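Local coordinates for minor structural protein 4 (Lactococcus phage Tuc2009, PDB 5E7T) that probably serves as a structural component of the phage baseplate, carrying an immunoglobulin-like domain of the baseplate upper protein family, at residues A[6-11]-A[91-96]. Residues are numbered along the deposited sequence; the frame is centred on the assembly and turned at random.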
ATOM      1  N   VAL A   6       0.443  -1.044 -40.022  1.00 55.29           N
ATOM      2  CA  VAL A   6       1.662  -0.596 -39.345  1.00 53.64           C
ATOM      3  C   VAL A   6       2.112  -1.707 -38.406  1.00 59.05           C
ATOM      4  O   VAL A   6       1.336  -2.136 -37.552  1.00 59.30           O
ATOM      5  CB  VAL A   6       1.550   0.785 -38.637  1.00 54.44           C
ATOM      6  CG1 VAL A   6       2.820   1.103 -37.853  1.00 53.23           C
ATOM      7  CG2 VAL A   6       1.261   1.893 -39.636  1.00 54.24           C
ATOM      8  N   VAL A   7       3.354  -2.168 -38.575  1.00 56.23           N
ATOM      9  CA  VAL A   7       3.961  -3.222 -37.768  1.00 56.47           C
ATOM     10  C   VAL A   7       4.713  -2.635 -36.573  1.00 63.47           C
ATOM     11  O   VAL A   7       5.562  -1.759 -36.748  1.00 66.16           O
ATOM     12  CB  VAL A   7       4.898  -4.105 -38.619  1.00 60.88           C
ATOM     13  CG1 VAL A   7       5.626  -5.115 -37.748  1.00 60.62           C
ATOM     14  CG2 VAL A   7       4.126  -4.820 -39.718  1.00 61.18           C
ATOM     15  N   ILE A   8       4.439  -3.154 -35.370  1.00 58.23           N
ATOM     16  CA  ILE A   8       5.116  -2.754 -34.141  1.00 56.21           C
ATOM     17  C   ILE A   8       5.728  -3.990 -33.523  1.00 62.02           C
ATOM     18  O   ILE A   8       5.008  -4.893 -33.082  1.00 62.16           O
ATOM     19  CB  ILE A   8       4.214  -1.987 -33.148  1.00 57.04           C
ATOM     20  CG1 ILE A   8       3.736  -0.672 -33.752  1.00 57.21           C
ATOM     21  CG2 ILE A   8       4.967  -1.731 -31.845  1.00 56.33           C
ATOM     22  CD1 ILE A   8       2.556  -0.129 -33.093  1.00 70.14           C
ATOM     23  N   GLU A   9       7.068  -4.024 -33.519  1.00 58.46           N
ATOM     24  CA  GLU A   9       7.908  -5.067 -32.954  1.00 57.44           C
ATOM     25  C   GLU A   9       8.218  -4.695 -31.524  1.00 62.59           C
ATOM     26  O   GLU A   9       8.644  -3.569 -31.274  1.00 64.52           O
ATOM     27  CB  GLU A   9       9.201  -5.176 -33.759  1.00 59.22           C
ATOM     28  CG  GLU A   9       9.052  -5.935 -35.064  1.00 65.13           C
ATOM     29  CD  GLU A   9      10.319  -6.048 -35.886  1.00 82.10           C
ATOM     30  OE1 GLU A   9      11.433  -5.903 -35.324  1.00 71.30           O
ATOM     31  OE2 GLU A   9      10.186  -6.294 -37.108  1.00 70.96           O
ATOM     32  N   HIS A  10       8.016  -5.621 -30.587  1.00 58.51           N
ATOM     33  CA  HIS A  10       8.236  -5.362 -29.159  1.00 58.37           C
ATOM     34  C   HIS A  10       8.999  -6.479 -28.415  1.00 63.30           C
ATOM     35  O   HIS A  10       9.366  -7.496 -29.011  1.00 64.08           O
ATOM     36  CB  HIS A  10       6.890  -5.090 -28.483  1.00 58.45           C
ATOM     37  CG  HIS A  10       5.966  -6.264 -28.570  1.00 61.37           C
ATOM     38  ND1 HIS A  10       5.223  -6.516 -29.706  1.00 62.93           N
ATOM     39  CD2 HIS A  10       5.749  -7.249 -27.681  1.00 62.40           C
ATOM     40  CE1 HIS A  10       4.581  -7.640 -29.467  1.00 62.14           C
ATOM     41  NE2 HIS A  10       4.878  -8.123 -28.267  1.00 62.39           N
ATOM     42  N   ASP A  11       9.201  -6.290 -27.101  1.00 58.97           N
ATOM     43  CA  ASP A  11       9.925  -7.228 -26.245  1.00 58.42           C
ATOM     44  C   ASP A  11       9.051  -8.141 -25.374  1.00 63.70           C
ATOM     45  O   ASP A  11       9.616  -8.902 -24.591  1.00 65.58           O
ATOM     46  CB  ASP A  11      10.928  -6.469 -25.367  1.00 59.98           C
ATOM     47  CG  ASP A  11      10.342  -5.456 -24.404  1.00 69.34           C
ATOM     48  OD1 ASP A  11       9.128  -5.164 -24.509  1.00 71.65           O
ATOM     49  OD2 ASP A  11      11.110  -4.915 -23.574  1.00 71.68           O
ATOM     50  N   PHE A  91       1.054   5.829 -32.053  1.00 58.05           N
ATOM     51  CA  PHE A  91       0.725   4.462 -31.629  1.00 55.85           C
ATOM     52  C   PHE A  91       1.248   4.262 -30.219  1.00 58.26           C
ATOM     53  O   PHE A  91       2.447   4.322 -30.012  1.00 57.72           O
ATOM     54  CB  PHE A  91       1.368   3.442 -32.590  1.00 57.11           C
ATOM     55  CG  PHE A  91       0.912   3.565 -34.031  1.00 58.81           C
ATOM     56  CD1 PHE A  91       1.406   4.576 -34.855  1.00 60.74           C
ATOM     57  CD2 PHE A  91      -0.005   2.666 -34.566  1.00 60.55           C
ATOM     58  CE1 PHE A  91       0.969   4.700 -36.175  1.00 61.81           C
ATOM     59  CE2 PHE A  91      -0.442   2.795 -35.890  1.00 63.36           C
ATOM     60  CZ  PHE A  91       0.053   3.807 -36.684  1.00 61.42           C
ATOM     61  N   VAL A  92       0.368   4.088 -29.241  1.00 54.37           N
ATOM     62  CA  VAL A  92       0.825   3.916 -27.867  1.00 53.80           C
ATOM     63  C   VAL A  92       0.639   2.475 -27.448  1.00 61.74           C
ATOM     64  O   VAL A  92      -0.508   2.001 -27.355  1.00 61.06           O
ATOM     65  CB  VAL A  92       0.163   4.885 -26.840  1.00 55.77           C
ATOM     66  CG1 VAL A  92       0.817   4.767 -25.469  1.00 54.56           C
ATOM     67  CG2 VAL A  92       0.197   6.325 -27.320  1.00 55.43           C
ATOM     68  N   ILE A  93       1.782   1.797 -27.156  1.00 60.34           N
ATOM     69  CA  ILE A  93       1.859   0.411 -26.669  1.00 60.35           C
ATOM     70  C   ILE A  93       1.603   0.384 -25.153  1.00 65.14           C
ATOM     71  O   ILE A  93       1.856   1.382 -24.465  1.00 65.37           O
ATOM     72  CB  ILE A  93       3.229  -0.211 -27.021  1.00 63.36           C
ATOM     73  CG1 ILE A  93       3.177  -1.751 -26.997  1.00 63.55           C
ATOM     74  CG2 ILE A  93       4.356   0.353 -26.130  1.00 64.86           C
ATOM     75  CD1 ILE A  93       4.282  -2.453 -27.763  1.00 69.60           C
ATOM     76  N   GLU A  94       1.114  -0.751 -24.638  1.00 61.42           N
ATOM     77  CA  GLU A  94       0.881  -0.931 -23.215  1.00 61.50           C
ATOM     78  C   GLU A  94       1.485  -2.254 -22.788  1.00 64.52           C
ATOM     79  O   GLU A  94       1.161  -3.286 -23.363  1.00 63.74           O
ATOM     80  CB  GLU A  94      -0.621  -0.890 -22.906  1.00 63.68           C
ATOM     81  CG  GLU A  94      -0.966  -0.742 -21.427  1.00 79.96           C
ATOM     82  CD  GLU A  94      -2.415  -0.971 -21.025  1.00116.87           C
ATOM     83  OE1 GLU A  94      -3.314  -0.882 -21.894  1.00117.70           O
ATOM     84  OE2 GLU A  94      -2.651  -1.210 -19.818  1.00119.52           O
ATOM     85  N   GLY A  95       2.382  -2.210 -21.815  1.00 61.52           N
ATOM     86  CA  GLY A  95       2.989  -3.416 -21.264  1.00 62.05           C
ATOM     87  C   GLY A  95       4.197  -4.000 -21.957  1.00 67.54           C
ATOM     88  O   GLY A  95       4.581  -5.140 -21.668  1.00 69.64           O
ATOM     89  N   ALA A  96       4.821  -3.231 -22.853  1.00 62.73           N
ATOM     90  CA  ALA A  96       6.027  -3.650 -23.568  1.00 62.22           C
ATOM     91  C   ALA A  96       6.779  -2.422 -24.044  1.00 64.30           C
ATOM     92  O   ALA A  96       6.295  -1.291 -23.892  1.00 62.50           O
ATOM     93  CB  ALA A  96       5.664  -4.545 -24.758  1.00 63.08           C
TER
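Val6 sets its methyl CG1 over one face of the Phe91 ring, the carbon 4.3 Å from the ring centroid, a CH-pi contact displaced toward the rim. The other methyl, CG2, meets the far end of the ring, at Phe91 CZ (3.7 Å). At the root of the same side chain, Phe91 CB receives Ile8 CD1 at 3.8 Å. Ile8 branches here: with CG1 anti to the carbonyl carbon (chi1 -63°), CD1 goes to Phe91 while CG2 faces Ile93 CD1, a looser touch at 4.2 Å. Ile93 extends its chain with CG1 anti to the backbone N (chi1 -160°), which carries CD1 across to His10 CB (3.8 Å). Ala96 CB lies 4.0 Å from the same His10 CB and closes this end of the row, with Asp11 OD1 3.5 Å from the Ala96 methyl carbon.

Strands 6-10 and 91-94 run in roughly the same direction, 34° apart, with their axes 10.1 Å from each other at closest approach. They face one another through side chains, as in the two layers of an immunoglobulin-like beta sandwich. Strand 6-10 is held at its edges by backbone hydrogen bonds to Val61 and Ile59 on one neighbour and to Tyr102, Thr99 and Lys100 on the other. Val18 touches both Ile8 and Phe91, while Pro16 packs on His10, Ile93 and Ala96. After Ile93 and Glu94 the chain turns through Gly95 toward strand 98-103, and Asp11 OD1 accepts a hydrogen bond from the backbone N of Thr97, the residue after Ala96. The interface is chiefly apolar and buried, joined by dispersion among the aliphatic carbons of Val6, Ile8, Ile93, Ala96 and His10 CB and the Phe91 ring, while the Asp11-Thr97 bond lies just beyond it at the more exposed end.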